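Side-chain contacts in importin subunit beta-1 (Saccharomyces cerevisiae, PDB 5OWU), which carries proteins into the nucleus as the importin beta subunit, working through importin alpha, which recognises the classical nuclear localization signal of the cargo: residues T233-D237 with I238-A242; Q265-Y268 with A269-I272; I713-D716 with F717-Y720; V803-I806 with G807-A811. One frame throughout, in Å; residues are numbered along the deposited sequence.

Contact 1: residues T233-D237 with I238-A242; sequences TQAED and IEVQA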
loop_
_atom_site.group_PDB
_atom_site.type_symbol
_atom_site.label_atom_id
_atom_site.label_comp_id
_atom_site.label_asym_id
_atom_site.label_seq_id
_atom_site.Cartn_x
_atom_site.Cartn_y
_atom_site.Cartn_z
ATOM N N THR A 233 8.368 6.502 28.376
ATOM C CA THR A 233 8.897 5.223 27.912
ATOM C C THR A 233 9.554 4.442 29.036
ATOM O O THR A 233 9.678 3.218 28.929
ATOM C CB THR A 233 9.928 5.399 26.798
ATOM O OG1 THR A 233 11.087 6.054 27.320
ATOM C CG2 THR A 233 9.351 6.189 25.631
ATOM N N GLN A 234 9.996 5.115 30.095
ATOM C CA GLN A 234 10.551 4.409 31.246
ATOM C C GLN A 234 9.515 4.120 32.335
ATOM O O GLN A 234 9.890 3.665 33.419
ATOM C CB GLN A 234 11.716 5.204 31.837
ATOM C CG GLN A 234 12.740 5.654 30.794
ATOM C CD GLN A 234 13.329 4.493 30.020
ATOM O OE1 GLN A 234 14.011 3.640 30.586
ATOM N NE2 GLN A 234 13.062 4.450 28.715
ATOM N N ALA A 235 8.228 4.347 32.073
ATOM C CA ALA A 235 7.202 4.099 33.082
ATOM C C ALA A 235 7.081 2.607 33.386
ATOM O O ALA A 235 7.449 1.745 32.585
ATOM C CB ALA A 235 5.848 4.643 32.626
ATOM N N GLU A 236 6.537 2.307 34.570
ATOM C CA GLU A 236 6.448 0.918 35.012
ATOM C C GLU A 236 5.396 0.148 34.224
ATOM O O GLU A 236 5.590 -1.035 33.916
ATOM C CB GLU A 236 6.138 0.853 36.509
ATOM C CG GLU A 236 7.217 1.449 37.405
ATOM C CD GLU A 236 8.569 0.772 37.238
ATOM O OE1 GLU A 236 9.564 1.484 36.985
ATOM O OE2 GLU A 236 8.634 -0.470 37.355
ATOM N N ASP A 237 4.282 0.793 33.887
ATOM C CA ASP A 237 3.192 0.100 33.215
ATOM C C ASP A 237 3.525 -0.113 31.743
ATOM O O ASP A 237 3.942 0.819 31.048
ATOM C CB ASP A 237 1.891 0.882 33.350
ATOM C CG ASP A 237 0.755 0.231 32.608
ATOM O OD1 ASP A 237 0.089 -0.639 33.202
ATOM O OD2 ASP A 237 0.539 0.576 31.428
ATOM N N ILE A 238 3.306 -1.341 31.264
ATOM C CA ILE A 238 3.786 -1.724 29.940
ATOM C C ILE A 238 2.957 -1.075 28.838
ATOM O O ILE A 238 3.480 -0.774 27.760
ATOM C CB ILE A 238 3.799 -3.260 29.810
ATOM C CG1 ILE A 238 4.510 -3.675 28.518
ATOM C CG2 ILE A 238 2.374 -3.826 29.868
ATOM C CD1 ILE A 238 4.676 -5.175 28.354
ATOM N N GLU A 239 1.661 -0.860 29.070
ATOM C CA GLU A 239 0.843 -0.184 28.065
ATOM C C GLU A 239 1.245 1.279 27.922
ATOM O O GLU A 239 1.270 1.818 26.805
ATOM C CB GLU A 239 -0.638 -0.307 28.427
ATOM C CG GLU A 239 -1.214 -1.692 28.171
ATOM C CD GLU A 239 -2.608 -1.864 28.742
ATOM O OE1 GLU A 239 -3.542 -1.193 28.251
ATOM O OE2 GLU A 239 -2.767 -2.663 29.690
ATOM N N VAL A 240 1.565 1.937 29.039
ATOM C CA VAL A 240 2.075 3.303 28.979
ATOM C C VAL A 240 3.354 3.343 28.155
ATOM O O VAL A 240 3.522 4.196 27.278
ATOM C CB VAL A 240 2.294 3.855 30.400
ATOM C CG1 VAL A 240 3.083 5.172 30.378
ATOM C CG2 VAL A 240 0.961 4.063 31.083
ATOM N N GLN A 241 4.275 2.413 28.424
ATOM C CA GLN A 241 5.491 2.316 27.624
ATOM C C GLN A 241 5.160 2.169 26.145
ATOM O O GLN A 241 5.703 2.888 25.302
ATOM C CB GLN A 241 6.341 1.134 28.096
ATOM C CG GLN A 241 7.013 1.337 29.437
ATOM C CD GLN A 241 7.881 0.152 29.827
ATOM O OE1 GLN A 241 7.617 -0.982 29.428
ATOM N NE2 GLN A 241 8.928 0.413 30.602
ATOM N N ALA A 242 4.270 1.233 25.809
ATOM C CA ALA A 242 3.931 1.008 24.406
ATOM C C ALA A 242 3.431 2.292 23.753
ATOM O O ALA A 242 3.866 2.659 22.653
ATOM C CB ALA A 242 2.887 -0.105 24.291
HETATM O O HOH W 1 3.071 -3.256 33.240
#

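Contact 2: residues Q265-Y268 with A269-I272; sequences QALY and ALTI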
loop_
_atom_site.group_PDB
_atom_site.type_symbol
_atom_site.label_atom_id
_atom_site.label_comp_id
_atom_site.label_asym_id
_atom_site.label_seq_id
_atom_site.Cartn_x
_atom_site.Cartn_y
_atom_site.Cartn_z
ATOM N N GLN A 265 21.871 12.214 23.992
ATOM C CA GLN A 265 21.827 12.431 25.431
ATOM C C GLN A 265 21.076 11.344 26.187
ATOM O O GLN A 265 21.284 11.211 27.399
ATOM C CB GLN A 265 21.201 13.790 25.729
ATOM C CG GLN A 265 22.017 14.961 25.193
ATOM C CD GLN A 265 21.299 16.287 25.345
ATOM O OE1 GLN A 265 20.415 16.434 26.192
ATOM N NE2 GLN A 265 21.670 17.259 24.520
ATOM N N ALA A 266 20.221 10.558 25.524
ATOM C CA ALA A 266 19.435 9.579 26.272
ATOM C C ALA A 266 18.909 8.402 25.460
ATOM O O ALA A 266 19.060 7.251 25.874
ATOM C CB ALA A 266 18.249 10.273 26.942
ATOM N N LEU A 267 18.266 8.666 24.322
ATOM C CA LEU A 267 17.472 7.616 23.689
ATOM C C LEU A 267 18.339 6.473 23.172
ATOM O O LEU A 267 17.915 5.310 23.182
ATOM C CB LEU A 267 16.635 8.217 22.566
ATOM C CG LEU A 267 15.325 8.909 22.973
ATOM C CD1 LEU A 267 14.573 9.481 21.771
ATOM C CD2 LEU A 267 14.417 7.958 23.728
ATOM N N TYR A 268 19.549 6.773 22.709
ATOM C CA TYR A 268 20.458 5.718 22.277
ATOM C C TYR A 268 20.687 4.704 23.397
ATOM O O TYR A 268 20.425 3.499 23.246
ATOM C CB TYR A 268 21.766 6.363 21.809
ATOM C CG TYR A 268 22.973 5.465 21.835
ATOM C CD1 TYR A 268 23.738 5.343 22.990
ATOM C CD2 TYR A 268 23.370 4.758 20.704
ATOM C CE1 TYR A 268 24.845 4.543 23.027
ATOM C CE2 TYR A 268 24.484 3.947 20.737
ATOM C CZ TYR A 268 25.214 3.848 21.905
ATOM O OH TYR A 268 26.331 3.052 21.961
ATOM N N ALA A 269 21.144 5.195 24.550
ATOM C CA ALA A 269 21.404 4.322 25.689
ATOM C C ALA A 269 20.130 3.620 26.153
ATOM O O ALA A 269 20.124 2.403 26.366
ATOM C CB ALA A 269 22.020 5.138 26.827
ATOM N N LEU A 270 19.036 4.373 26.301
ATOM C CA LEU A 270 17.794 3.801 26.827
ATOM C C LEU A 270 17.280 2.666 25.943
ATOM O O LEU A 270 17.000 1.556 26.423
ATOM C CB LEU A 270 16.728 4.892 26.956
ATOM C CG LEU A 270 16.969 6.036 27.953
ATOM C CD1 LEU A 270 15.832 7.036 27.879
ATOM C CD2 LEU A 270 17.117 5.515 29.371
ATOM N N THR A 271 17.140 2.927 24.642
ATOM C CA THR A 271 16.548 1.925 23.761
ATOM C C THR A 271 17.465 0.723 23.610
ATOM O O THR A 271 16.996 -0.423 23.563
ATOM C CB THR A 271 16.220 2.539 22.396
ATOM O OG1 THR A 271 17.419 2.949 21.728
ATOM C CG2 THR A 271 15.289 3.732 22.562
ATOM N N ILE A 272 18.782 0.959 23.556
ATOM C CA ILE A 272 19.707 -0.167 23.498
ATOM C C ILE A 272 19.578 -1.020 24.752
ATOM O O ILE A 272 19.617 -2.254 24.690
ATOM C CB ILE A 272 21.150 0.327 23.296
ATOM C CG1 ILE A 272 21.303 0.849 21.864
ATOM C CG2 ILE A 272 22.148 -0.798 23.576
ATOM C CD1 ILE A 272 22.679 1.381 21.529
#

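Contact 3: residues I713-D716 with F717-Y720; sequences IGAD and FIPY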
loop_
_atom_site.group_PDB
_atom_site.type_symbol
_atom_site.label_atom_id
_atom_site.label_comp_id
_atom_site.label_asym_id
_atom_site.label_seq_id
_atom_site.Cartn_x
_atom_site.Cartn_y
_atom_site.Cartn_z
ATOM N N ILE A 713 -8.602 0.913 -34.749
ATOM C CA ILE A 713 -9.603 1.307 -35.754
ATOM C C ILE A 713 -9.275 2.640 -36.417
ATOM O O ILE A 713 -9.986 3.053 -37.351
ATOM C CB ILE A 713 -11.035 1.341 -35.160
ATOM C CG1 ILE A 713 -11.244 2.530 -34.206
ATOM C CG2 ILE A 713 -11.342 0.023 -34.449
ATOM C CD1 ILE A 713 -12.720 2.709 -33.776
ATOM N N GLY A 714 -8.231 3.322 -35.964
ATOM C CA GLY A 714 -7.750 4.501 -36.659
ATOM C C GLY A 714 -8.829 5.552 -36.833
ATOM O O GLY A 714 -9.520 5.940 -35.883
ATOM N N ALA A 715 -8.976 6.017 -38.077
ATOM C CA ALA A 715 -9.916 7.087 -38.399
ATOM C C ALA A 715 -11.357 6.730 -38.051
ATOM O O ALA A 715 -12.160 7.637 -37.795
ATOM C CB ALA A 715 -9.809 7.439 -39.882
ATOM N N ASP A 716 -11.707 5.435 -38.018
ATOM C CA ASP A 716 -13.055 5.053 -37.608
ATOM C C ASP A 716 -13.399 5.579 -36.216
ATOM O O ASP A 716 -14.580 5.623 -35.844
ATOM C CB ASP A 716 -13.190 3.530 -37.627
ATOM C CG ASP A 716 -13.342 2.958 -39.030
ATOM O OD1 ASP A 716 -13.253 3.712 -40.020
ATOM O OD2 ASP A 716 -13.550 1.734 -39.132
ATOM N N PHE A 717 -12.388 5.965 -35.435
ATOM C CA PHE A 717 -12.582 6.447 -34.075
ATOM C C PHE A 717 -13.073 7.887 -34.019
ATOM O O PHE A 717 -13.564 8.319 -32.973
ATOM C CB PHE A 717 -11.264 6.337 -33.311
ATOM C CG PHE A 717 -11.411 6.412 -31.809
ATOM C CD1 PHE A 717 -11.894 5.327 -31.096
ATOM C CD2 PHE A 717 -11.038 7.555 -31.114
ATOM C CE1 PHE A 717 -12.013 5.383 -29.713
ATOM C CE2 PHE A 717 -11.156 7.617 -29.735
ATOM C CZ PHE A 717 -11.647 6.528 -29.036
ATOM N N ILE A 718 -12.957 8.638 -35.115
ATOM C CA ILE A 718 -13.185 10.084 -35.045
ATOM C C ILE A 718 -14.569 10.428 -34.507
ATOM O O ILE A 718 -14.681 11.373 -33.712
ATOM C CB ILE A 718 -12.878 10.728 -36.402
ATOM C CG1 ILE A 718 -11.363 10.676 -36.649
ATOM C CG2 ILE A 718 -13.396 12.165 -36.455
ATOM C CD1 ILE A 718 -10.937 10.973 -38.079
ATOM N N PRO A 719 -15.650 9.736 -34.868
ATOM C CA PRO A 719 -16.960 10.124 -34.317
ATOM C C PRO A 719 -17.064 9.983 -32.805
ATOM O O PRO A 719 -17.883 10.679 -32.198
ATOM C CB PRO A 719 -17.937 9.187 -35.042
ATOM C CG PRO A 719 -17.244 8.865 -36.323
ATOM C CD PRO A 719 -15.791 8.763 -35.961
ATOM N N TYR A 720 -16.263 9.123 -32.174
ATOM C CA TYR A 720 -16.277 8.982 -30.718
ATOM C C TYR A 720 -15.313 9.938 -30.021
ATOM O O TYR A 720 -15.435 10.160 -28.804
ATOM C CB TYR A 720 -15.933 7.538 -30.328
ATOM C CG TYR A 720 -16.677 6.494 -31.126
ATOM C CD1 TYR A 720 -17.908 6.012 -30.703
ATOM C CD2 TYR A 720 -16.149 5.983 -32.303
ATOM C CE1 TYR A 720 -18.591 5.055 -31.430
ATOM C CE2 TYR A 720 -16.831 5.022 -33.040
ATOM C CZ TYR A 720 -18.055 4.570 -32.601
ATOM O OH TYR A 720 -18.745 3.622 -33.328
#

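Contact 4: residues V803-I806 with G807-A811; sequences VGLI and GDIAA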
loop_
_atom_site.group_PDB
_atom_site.type_symbol
_atom_site.label_atom_id
_atom_site.label_comp_id
_atom_site.label_asym_id
_atom_site.label_seq_id
_atom_site.Cartn_x
_atom_site.Cartn_y
_atom_site.Cartn_z
ATOM N N VAL A 803 7.022 11.406 -23.146
ATOM C CA VAL A 803 7.949 12.097 -24.034
ATOM C C VAL A 803 7.724 11.630 -25.475
ATOM O O VAL A 803 7.843 12.420 -26.432
ATOM C CB VAL A 803 9.394 11.883 -23.530
ATOM C CG1 VAL A 803 9.917 10.506 -23.887
ATOM C CG2 VAL A 803 10.314 12.963 -24.053
ATOM N N GLY A 804 7.334 10.364 -25.648
ATOM C CA GLY A 804 6.920 9.899 -26.963
ATOM C C GLY A 804 5.756 10.696 -27.527
ATOM O O GLY A 804 5.745 11.045 -28.709
ATOM N N LEU A 805 4.756 10.989 -26.692
ATOM C CA LEU A 805 3.656 11.845 -27.124
ATOM C C LEU A 805 4.165 13.201 -27.580
ATOM O O LEU A 805 3.700 13.741 -28.595
ATOM C CB LEU A 805 2.644 12.033 -25.993
ATOM C CG LEU A 805 1.616 10.931 -25.757
ATOM C CD1 LEU A 805 0.876 11.206 -24.459
ATOM C CD2 LEU A 805 0.642 10.842 -26.928
ATOM N N ILE A 806 5.104 13.785 -26.829
ATOM C CA ILE A 806 5.644 15.086 -27.232
ATOM C C ILE A 806 6.178 15.000 -28.658
ATOM O O ILE A 806 5.857 15.831 -29.528
ATOM C CB ILE A 806 6.726 15.552 -26.241
ATOM C CG1 ILE A 806 6.129 15.708 -24.838
ATOM C CG2 ILE A 806 7.333 16.878 -26.700
ATOM C CD1 ILE A 806 7.149 16.075 -23.752
ATOM N N GLY A 807 6.956 13.951 -28.933
ATOM C CA GLY A 807 7.564 13.817 -30.250
ATOM C C GLY A 807 6.558 13.543 -31.357
ATOM O O GLY A 807 6.567 14.213 -32.395
ATOM N N ASP A 808 5.692 12.545 -31.161
ATOM C CA ASP A 808 4.755 12.145 -32.212
ATOM C C ASP A 808 3.777 13.267 -32.537
ATOM O O ASP A 808 3.518 13.566 -33.712
ATOM C CB ASP A 808 3.990 10.891 -31.789
ATOM C CG ASP A 808 4.902 9.705 -31.511
ATOM O OD1 ASP A 808 6.086 9.743 -31.912
ATOM O OD2 ASP A 808 4.425 8.725 -30.896
ATOM N N ILE A 809 3.211 13.898 -31.508
ATOM C CA ILE A 809 2.318 15.021 -31.768
ATOM C C ILE A 809 3.062 16.101 -32.537
ATOM O O ILE A 809 2.545 16.644 -33.524
ATOM C CB ILE A 809 1.714 15.552 -30.456
ATOM C CG1 ILE A 809 0.781 14.495 -29.857
ATOM C CG2 ILE A 809 0.952 16.857 -30.706
ATOM C CD1 ILE A 809 0.258 14.820 -28.471
ATOM N N ALA A 810 4.304 16.404 -32.129
ATOM C CA ALA A 810 5.092 17.367 -32.894
ATOM C C ALA A 810 5.190 16.957 -34.361
ATOM O O ALA A 810 5.026 17.788 -35.259
ATOM C CB ALA A 810 6.490 17.506 -32.299
ATOM N N ALA A 811 5.458 15.677 -34.625
ATOM C CA ALA A 811 5.634 15.223 -36.000
ATOM C C ALA A 811 4.342 15.325 -36.797
ATOM O O ALA A 811 4.380 15.446 -38.025
ATOM C CB ALA A 811 6.133 13.781 -36.014
#

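Contact 1: residues T233-D237 with I238-A242
I238, the first residue of helix 238-255, follows directly on D237, its N-cap, at the end of the loop 234-237 that links helix 219-233 to this helix within HEAT 6. I238 N donates to a water 2.8 Å away, which also makes a weak bond to E236 O. The I238 side chain packs on K281 and M285 of helix 280-306. At E239, CB lies 3.3 Å from D237 OD2, while the extended chain packs on L199 of helix 195-208 and its carboxylate, of like charge, stays clear of that of D237. OD2 of D237 accepts from V240 N over 2.9 Å through its anti lone pair, the one facing away from OD1, with an angle of 158° at the hydrogen. CG1 of V240 rests 3.6 Å from A235 CB, and CG2 lies close to D237 OD2. Q241 closes the first turn, N to D237 O at 3.1 Å. Its extended chain reaches back across the loop, CG lying 3.3 Å from T233 O and NE2 2.8 Å from A235 O, the latter at a poor angle for a hydrogen bond. D237 CG stands anti to the backbone N (chi1 177°), which carries the carboxylate over the start of the helix. One oxygen caps the helix while OD1 forms a salt bridge with K195, so the negative charge probably gains from both that lysine and the helix dipole.

Contact 2: residues Q265-Y268 with A269-I272
One face of the Y268 ring carries I272 CD1, which lies 3.6 Å from the ring centroid and 26° off its normal, a CH-pi contact one helical turn along. The methyl is displaced toward the rim, nearest CE2 at 3.2 Å, whereas A269 N meets the ring obliquely near CD1. The Y268 side chain swings its CG opposite the backbone N (chi1 157°), and I272 sends CG1 back past Y268 O, bringing methyl and ring together. With a serine at Y268, I272 CD1 would probably lose the ring face it rests on, and a gap would open beside S321 of helix 317-332, which the ring also touches. On another side of the helix, L267 O takes two bonds from T271. The hydroxyl OG1 donates over 2.8 Å and the backbone N over 2.9 Å, arriving from opposite faces of the carbonyl plane. OG1 occupies the position between backbone N and carbonyl carbon (chi1 65°), which points the hydroxyl back to the carbonyl of the preceding turn, and it also bonds to W290 NE1. L270 folds over the preceding turn, its CG 3.2 Å from A266 O and CD1 4.1 Å from A266 CB. A266, Y268 and L270 also pack on apolar side chains of another protein's chain, with which Q265 forms backbone hydrogen bonds. Within HEAT 7, L267 and T271 turn to F289 of helix 280-306, while Y268 and I272 meet helix 317-332, the division of faces expected of a helix in a HEAT-repeat stack.

Contact 3: residues I713-D716 with F717-Y720
I713 and F717 pack against each other across a tight turn that joins two helices of the HEAT-repeat solenoid. The chain leaves helix 698-713 of HEAT 16, passes through a short 3-10 segment and enters helix 718-732 of HEAT 17. G714, the first residue past the earlier helix, has positive phi (56°). Two 3-10-type backbone bonds follow, F717 N to G714 O at 2.9 Å and I718 N to A715 O at 3.0 Å. A chi1 of 72° tucks CG1 of I713 in over its own backbone and throws CD1 forward over the turn, 3.7 Å from F717 N. The same methyl comes to the rim of the F717 ring, where I713 CD1 lies 3.8 Å from F717 CD1, at the edge and in the ring plane. Cut back to an alanine, I713 is likely to leave the F717 rim without its neighbour and the space between the turn and helix 675-689 less well filled, since I713 also touches R675 and S678 there. On the side that meets K768, I718 lays CG1 over A715 O and ends with CD1 4.1 Å from A715 CB. D716 directs its carboxylate to a salt bridge with R675, and Y720 OH bonds to D679, tying the turn and the start of helix 718-732 to helix 675-689. Across the turn, D716 O faces the edge of the Y720 ring, 3.6 Å from CE2.

Contact 4: residues V803-I806 with G807-A811
V803 O and G807 N begin a run of four backbone hydrogen bonds that join 803-806 to 807-811 within helix 796-812. The bond between them is 3.1 Å long. D808 N to G804 O is the straightest of the four, 2.9 Å with 175° at the hydrogen, and I809 N to L805 O and A810 N to I806 O carry the helical pattern onward. I806 O accepts a second bond from Y822 OH, so this carbonyl is gripped by both its own helix and a later loop. Polar side-chain chemistry centres on D808. CG lies anti to the carbonyl carbon (chi1 -60°), which folds the carboxylate back along the helix and brings its carbon 3.2 Å from G804 O. Both carboxylate oxygens stand 3.5 Å from that same carbonyl oxygen, an approach of acceptors rather than a bond; OD1 instead accepts from W850 NE1. Apolar contact comes from L805 and I809, one turn apart, whose branches meet end to end, CD2 of L805 to CD1 of I809 at 4.3 Å. I809 CG1 also passes close to L805 O, and A810 CB sits 3.3 Å from I806 O. G804 and G807 bring no side chains to these turns, and their backbone is buried. Within HEAT 18, L805 and I809 face V762 of helix 741-764; L805 and I806 pack on I783, and I809 on V776 and I779, of helix 776-788, whereas V803, A810 and A811 look to helix 842-860.

Overall arrangement
The four contacts fall into two pairs along the superhelical chain. Contacts 1 and 2 lie in successive repeats, HEAT 6 and HEAT 7, with centres about 15 Å apart, and they touch where Q234 OE1 packs against L270 CD2 at 3.8 Å. Contacts 3 and 4 belong to the C-terminal part, centres about 20 Å apart and nearest atoms about 13 Å. Contact 1 lies about 68 Å from contact 3, centre to centre, on the other side of the chain's centre, and contact 2 about 57 Å from contact 4. Contacts 1 and 3 shape turns between helices, while contacts 2 and 4 lie within single helices; contact 2 also packs against another protein's chain.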